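Local atomic coordinates of malic enzyme (Entamoeba histolytica, PDB entry 3NV9), a protein that probably catalyses the NADP-dependent oxidative decarboxylation of malate to pyruvate and carbon dioxide. Residues Asp380-Ala385 / Met423-Asp428; Ile384-Ala389 / Pro415-Asp420. All blocks are in the same frame, centred on the assembly; numbering follows the deposited sequence.

Contact 1 of 2, residues Asp380-Ala385 / Met423-Asp428; sequences DNMAIA and MQAIKD. With SO4 (sulfate ion), chain C.
Asn381 and Asp428 join the start of helix 380-396 to the end of helix 413-428, whose short segments run nearly antiparallel, at 154°, with their axes 8.8 Å apart. The amide ND2 of Asn381 donates to Asp428 OD1 over 2.9 Å in an almost straight bond (170°). The acceptor lies in the plane of the amide, but the amide meets the carboxylate from above its plane. Gln424 NE2 reaches the same OD1 from the opposite face at 3.2 Å. It can do so because the Gln424 chain bends at chi2 (67°), turning its amide onward, along its own helix, to Asp428 one turn later. The other carboxylate oxygen, OD2, is hydrogen-bonded to Thr379, whose OG1 also accepts a hydrogen bond from the backbone N of Met382.

The close packing lies beside this polar group, around Met382 and Ala425. Met382 bends at chi3 and lays SD against Ala425 CB, 3.7 Å away, where a methyl is small enough to let the thioether in; Val430 touches both residues. Beside them the CG of Gln424 passes over the backbone O of Asn381 at 3.6 Å, its methylenes filling the groove next to the small Ala385.

Toward solvent the contact is looser. A water donates firmly to Asn381 O at 2.9 Å but only weakly to Gln424 OE1, so the bridge is lopsided. Farther round, Asp380 N donates to a sulfate, probably from the crystallisation liquor, that Arg183 also binds, while the Asp380 carboxylate pairs with Arg236.

Asp428 thus sits by the N-terminal turn of helix 380-396 with neutral donors at both of its oxygens, a setting that probably helps to stabilise its negative charge without a cationic partner in the contact.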
loop_
_atom_site.group_PDB
_atom_site.type_symbol
_atom_site.label_atom_id
_atom_site.label_comp_id
_atom_site.label_asym_id
_atom_site.label_seq_id
_atom_site.Cartn_x
_atom_site.Cartn_y
_atom_site.Cartn_z
ATOM N N ASP A 380 10.665 -9.095 23.256
ATOM C CA ASP A 380 9.816 -10.057 23.950
ATOM C C ASP A 380 9.112 -9.356 25.133
ATOM O O ASP A 380 7.955 -9.597 25.410
ATOM C CB ASP A 380 10.607 -11.271 24.445
ATOM C CG ASP A 380 11.006 -12.242 23.324
ATOM O OD1 ASP A 380 10.640 -12.004 22.138
ATOM O OD2 ASP A 380 11.696 -13.277 23.636
ATOM N N ASN A 381 9.809 -8.467 25.804
ATOM C CA ASN A 381 9.199 -7.735 26.903
ATOM C C ASN A 381 7.960 -6.956 26.456
ATOM O O ASN A 381 6.937 -6.952 27.129
ATOM C CB ASN A 381 10.233 -6.838 27.553
ATOM C CG ASN A 381 11.266 -7.640 28.347
ATOM O OD1 ASN A 381 11.088 -8.832 28.584
ATOM N ND2 ASN A 381 12.346 -6.979 28.771
ATOM N N MET A 382 8.083 -6.330 25.293
ATOM C CA MET A 382 7.032 -5.520 24.736
ATOM C C MET A 382 5.839 -6.420 24.423
ATOM O O MET A 382 4.707 -6.082 24.784
ATOM C CB MET A 382 7.534 -4.834 23.482
ATOM C CG MET A 382 8.337 -3.597 23.784
ATOM S SD MET A 382 9.251 -3.121 22.310
ATOM C CE MET A 382 7.909 -2.429 21.271
ATOM N N ALA A 383 6.101 -7.580 23.792
ATOM C CA ALA A 383 5.047 -8.566 23.559
ATOM C C ALA A 383 4.340 -8.963 24.833
ATOM O O ALA A 383 3.140 -9.178 24.827
ATOM C CB ALA A 383 5.588 -9.799 22.895
ATOM N N ILE A 384 5.109 -9.106 25.908
ATOM C CA ILE A 384 4.558 -9.553 27.208
ATOM C C ILE A 384 3.730 -8.426 27.859
ATOM O O ILE A 384 2.699 -8.656 28.431
ATOM C CB ILE A 384 5.670 -10.086 28.144
ATOM C CG1 ILE A 384 6.155 -11.479 27.654
ATOM C CG2 ILE A 384 5.180 -10.142 29.607
ATOM C CD1 ILE A 384 7.475 -11.988 28.254
ATOM N N ALA A 385 4.170 -7.196 27.717
ATOM C CA ALA A 385 3.395 -6.083 28.252
ATOM C C ALA A 385 1.979 -6.089 27.590
ATOM O O ALA A 385 0.972 -5.903 28.262
ATOM C CB ALA A 385 4.157 -4.763 27.952
ATOM N N MET A 423 5.702 1.967 26.885
ATOM C CA MET A 423 6.417 2.289 28.094
ATOM C C MET A 423 7.519 1.248 28.236
ATOM O O MET A 423 8.673 1.579 28.542
ATOM C CB MET A 423 5.465 2.237 29.309
ATOM C CG MET A 423 4.476 3.394 29.389
ATOM S SD MET A 423 5.209 5.050 29.345
ATOM C CE MET A 423 5.164 5.567 27.619
ATOM N N GLN A 424 7.108 -0.004 28.033
ATOM C CA GLN A 424 8.005 -1.144 27.953
ATOM C C GLN A 424 9.096 -0.915 26.907
ATOM O O GLN A 424 10.255 -1.183 27.189
ATOM C CB GLN A 424 7.249 -2.456 27.723
ATOM C CG GLN A 424 8.083 -3.678 28.023
ATOM C CD GLN A 424 8.443 -3.823 29.525
ATOM O OE1 GLN A 424 7.589 -4.049 30.389
ATOM N NE2 GLN A 424 9.719 -3.716 29.811
ATOM N N ALA A 425 8.758 -0.356 25.736
ATOM C CA ALA A 425 9.826 -0.109 24.713
ATOM C C ALA A 425 10.866 0.868 25.279
ATOM O O ALA A 425 12.063 0.606 25.231
ATOM C CB ALA A 425 9.248 0.380 23.377
ATOM N N ILE A 426 10.394 1.993 25.830
ATOM C CA ILE A 426 11.273 2.908 26.598
ATOM C C ILE A 426 12.081 2.178 27.686
ATOM O O ILE A 426 13.299 2.334 27.754
ATOM C CB ILE A 426 10.478 4.086 27.235
ATOM C CG1 ILE A 426 9.771 4.879 26.123
ATOM C CG2 ILE A 426 11.426 4.969 28.118
ATOM C CD1 ILE A 426 8.823 5.900 26.624
ATOM N N LYS A 427 11.422 1.378 28.522
ATOM C CA LYS A 427 12.161 0.643 29.529
ATOM C C LYS A 427 13.215 -0.352 28.946
ATOM O O LYS A 427 14.289 -0.556 29.532
ATOM C CB LYS A 427 11.211 -0.060 30.474
ATOM C CG LYS A 427 11.911 -0.981 31.466
ATOM C CD LYS A 427 10.909 -1.761 32.353
ATOM C CE LYS A 427 11.615 -2.952 33.002
ATOM N NZ LYS A 427 11.021 -3.220 34.347
ATOM N N ASP A 428 12.894 -0.994 27.823
ATOM C CA ASP A 428 13.819 -1.899 27.174
ATOM C C ASP A 428 14.995 -1.153 26.469
ATOM O O ASP A 428 16.020 -1.769 26.137
ATOM C CB ASP A 428 13.056 -2.783 26.193
ATOM C CG ASP A 428 12.129 -3.787 26.884
ATOM O OD1 ASP A 428 12.343 -4.171 28.083
ATOM O OD2 ASP A 428 11.170 -4.227 26.209
HETATM S S SO4 C . 14.889 -9.207 22.396
HETATM O O1 SO4 C . 15.832 -9.295 23.485
HETATM O O2 SO4 C . 14.935 -7.847 21.864
HETATM O O3 SO4 C . 15.267 -10.152 21.354
HETATM O O4 SO4 C . 13.597 -9.647 22.860
HETATM O O HOH W 1 6.958 -7.126 30.058
#

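Contact 2 of 2, residues Ile384-Ala389 / Pro415-Asp420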
loop_
_atom_site.group_PDB
_atom_site.type_symbol
_atom_site.label_atom_id
_atom_site.label_comp_id
_atom_site.label_asym_id
_atom_site.label_seq_id
_atom_site.Cartn_x
_atom_site.Cartn_y
_atom_site.Cartn_z
ATOM N N ILE A 384 5.109 -9.106 25.908
ATOM C CA ILE A 384 4.558 -9.553 27.208
ATOM C C ILE A 384 3.730 -8.426 27.859
ATOM O O ILE A 384 2.699 -8.656 28.431
ATOM C CB ILE A 384 5.670 -10.086 28.144
ATOM C CG1 ILE A 384 6.155 -11.479 27.654
ATOM C CG2 ILE A 384 5.180 -10.142 29.607
ATOM C CD1 ILE A 384 7.475 -11.988 28.254
ATOM N N ALA A 385 4.170 -7.196 27.717
ATOM C CA ALA A 385 3.395 -6.083 28.252
ATOM C C ALA A 385 1.979 -6.089 27.590
ATOM O O ALA A 385 0.972 -5.903 28.262
ATOM C CB ALA A 385 4.157 -4.763 27.952
ATOM N N ALA A 386 1.919 -6.321 26.269
ATOM C CA ALA A 386 0.635 -6.376 25.585
ATOM C C ALA A 386 -0.202 -7.486 26.147
ATOM O O ALA A 386 -1.433 -7.303 26.287
ATOM C CB ALA A 386 0.780 -6.516 24.054
ATOM N N SER A 387 0.428 -8.623 26.496
ATOM C CA SER A 387 -0.304 -9.742 27.096
ATOM C C SER A 387 -0.933 -9.356 28.411
ATOM O O SER A 387 -2.069 -9.720 28.679
ATOM C CB SER A 387 0.578 -10.954 27.398
ATOM O OG SER A 387 1.394 -11.317 26.348
ATOM N N ARG A 388 -0.197 -8.648 29.258
ATOM C CA ARG A 388 -0.757 -8.319 30.588
ATOM C C ARG A 388 -1.872 -7.333 30.393
ATOM O O ARG A 388 -2.907 -7.487 31.000
ATOM C CB ARG A 388 0.277 -7.769 31.560
ATOM C CG ARG A 388 1.418 -8.744 31.913
ATOM C CD ARG A 388 2.401 -8.117 32.957
ATOM N NE ARG A 388 3.546 -9.007 33.196
ATOM C CZ ARG A 388 3.475 -10.260 33.678
ATOM N NH1 ARG A 388 2.307 -10.810 34.015
ATOM N NH2 ARG A 388 4.597 -10.969 33.828
ATOM N N ALA A 389 -1.666 -6.352 29.510
ATOM C CA ALA A 389 -2.679 -5.352 29.182
ATOM C C ALA A 389 -3.952 -6.018 28.679
ATOM O O ALA A 389 -5.069 -5.613 29.061
ATOM C CB ALA A 389 -2.149 -4.384 28.129
ATOM N N PRO A 415 -5.738 0.934 22.672
ATOM C CA PRO A 415 -4.928 2.048 23.185
ATOM C C PRO A 415 -4.251 1.687 24.479
ATOM O O PRO A 415 -3.154 2.175 24.767
ATOM C CB PRO A 415 -5.946 3.225 23.357
ATOM C CG PRO A 415 -7.298 2.525 23.396
ATOM C CD PRO A 415 -7.161 1.289 22.525
ATOM N N LYS A 416 -4.854 0.798 25.252
ATOM C CA LYS A 416 -4.188 0.355 26.457
ATOM C C LYS A 416 -2.947 -0.526 26.097
ATOM O O LYS A 416 -1.835 -0.304 26.647
ATOM C CB LYS A 416 -5.192 -0.361 27.355
ATOM C CG LYS A 416 -4.621 -1.117 28.494
ATOM C CD LYS A 416 -5.750 -1.923 29.120
ATOM C CE LYS A 416 -5.268 -2.771 30.333
ATOM N NZ LYS A 416 -5.096 -1.821 31.526
ATOM N N GLU A 417 -3.120 -1.509 25.197
ATOM C CA GLU A 417 -1.936 -2.246 24.670
ATOM C C GLU A 417 -0.888 -1.268 24.184
ATOM O O GLU A 417 0.261 -1.416 24.497
ATOM C CB GLU A 417 -2.254 -3.254 23.545
ATOM C CG GLU A 417 -3.039 -4.441 24.026
ATOM C CD GLU A 417 -3.385 -5.439 22.941
ATOM O OE1 GLU A 417 -3.283 -5.110 21.756
ATOM O OE2 GLU A 417 -3.759 -6.586 23.276
ATOM N N ALA A 418 -1.304 -0.242 23.459
ATOM C CA ALA A 418 -0.350 0.615 22.803
ATOM C C ALA A 418 0.492 1.349 23.841
ATOM O O ALA A 418 1.712 1.471 23.683
ATOM C CB ALA A 418 -1.085 1.615 21.893
ATOM N N ALA A 419 -0.173 1.852 24.895
ATOM C CA ALA A 419 0.520 2.628 25.927
ATOM C C ALA A 419 1.403 1.734 26.764
ATOM O O ALA A 419 2.538 2.092 27.049
ATOM C CB ALA A 419 -0.501 3.415 26.795
ATOM N N ASP A 420 0.926 0.550 27.152
ATOM C CA ASP A 420 1.818 -0.360 27.914
ATOM C C ASP A 420 3.071 -0.826 27.104
ATOM O O ASP A 420 4.215 -0.839 27.643
ATOM C CB ASP A 420 1.069 -1.587 28.428
ATOM C CG ASP A 420 0.049 -1.282 29.549
ATOM O OD1 ASP A 420 -0.601 -2.263 29.988
ATOM O OD2 ASP A 420 -0.100 -0.127 30.008
HETATM O O HOH W 2 1.117 -4.386 30.542
#
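The two segments, 384-389 and 415-420, cross with their axes 8.5 Å apart at 142°, and Ala386 and Glu417 bring their backbones to within 5.0 Å between CA atoms. Such closeness depends on small side chains: Ala385, Ala386 and Ala389 form the surface that residues of helix 413-428 press against.

Three longer side chains converge on the methyl of Ala389. Its CB is only 3.2 Å from Asp420 OD1, and it also rests against the CG atoms of Lys416 and Glu417. Lys416 leaves its helix with CG anti to the backbone N (chi1 168°); the chain, extended as far as CE, lays that atom beside the backbone O of Ala389 at 3.1 Å, and only the amine NZ turns off at the last bond. The charge of the amine probably polarises the CE hydrogens, which would make this close approach to a carbonyl oxygen less unfavourable. Phe393, one turn further along helix 380-396, packs on the same lysine.

Glu417 leaves roughly at right angles to Lys416, its CG set 4.3 Å from Ala386 CB. Its methylenes supply apolar surface beside Ala386 and Ala389, and the side chain also touches Leu390. Ala386 also touches Ser200 of helix 193-213, while Ala418, pointing away from the contact, rests on Ala445 of helix 438-461.

No direct hydrogen bond links the segments. Instead a water donates both ways, to Ala385 O at 2.7 Å and to Asp420 OD1 at 2.8 Å, while Asp420 OD2 is bonded to Trp438 NE1. Both carboxylate oxygens therefore have a donor, so the charge can lie against a methyl without going unanswered, and the water joins two acceptors that could not bond to each other.

Overall arrangement
Following the chain from the N terminus, helix 380-396 supplies the first half of both contacts, and helix 413-428 returns beside it to supply the second. Contact 2 closes the shorter loop, from 389 to 415, and lies inside the longer one that contact 1 closes from 385 to 423, so the two nest without crossing. Their centres are 9 Å apart and they share Ala385. Together they zip up one antiparallel helical pair associated with the NAD-binding domain. Helices 193-213 and 229-240 pack against the first helix and helix 438-461 against the second, which places the pair between earlier and later helices of the chain.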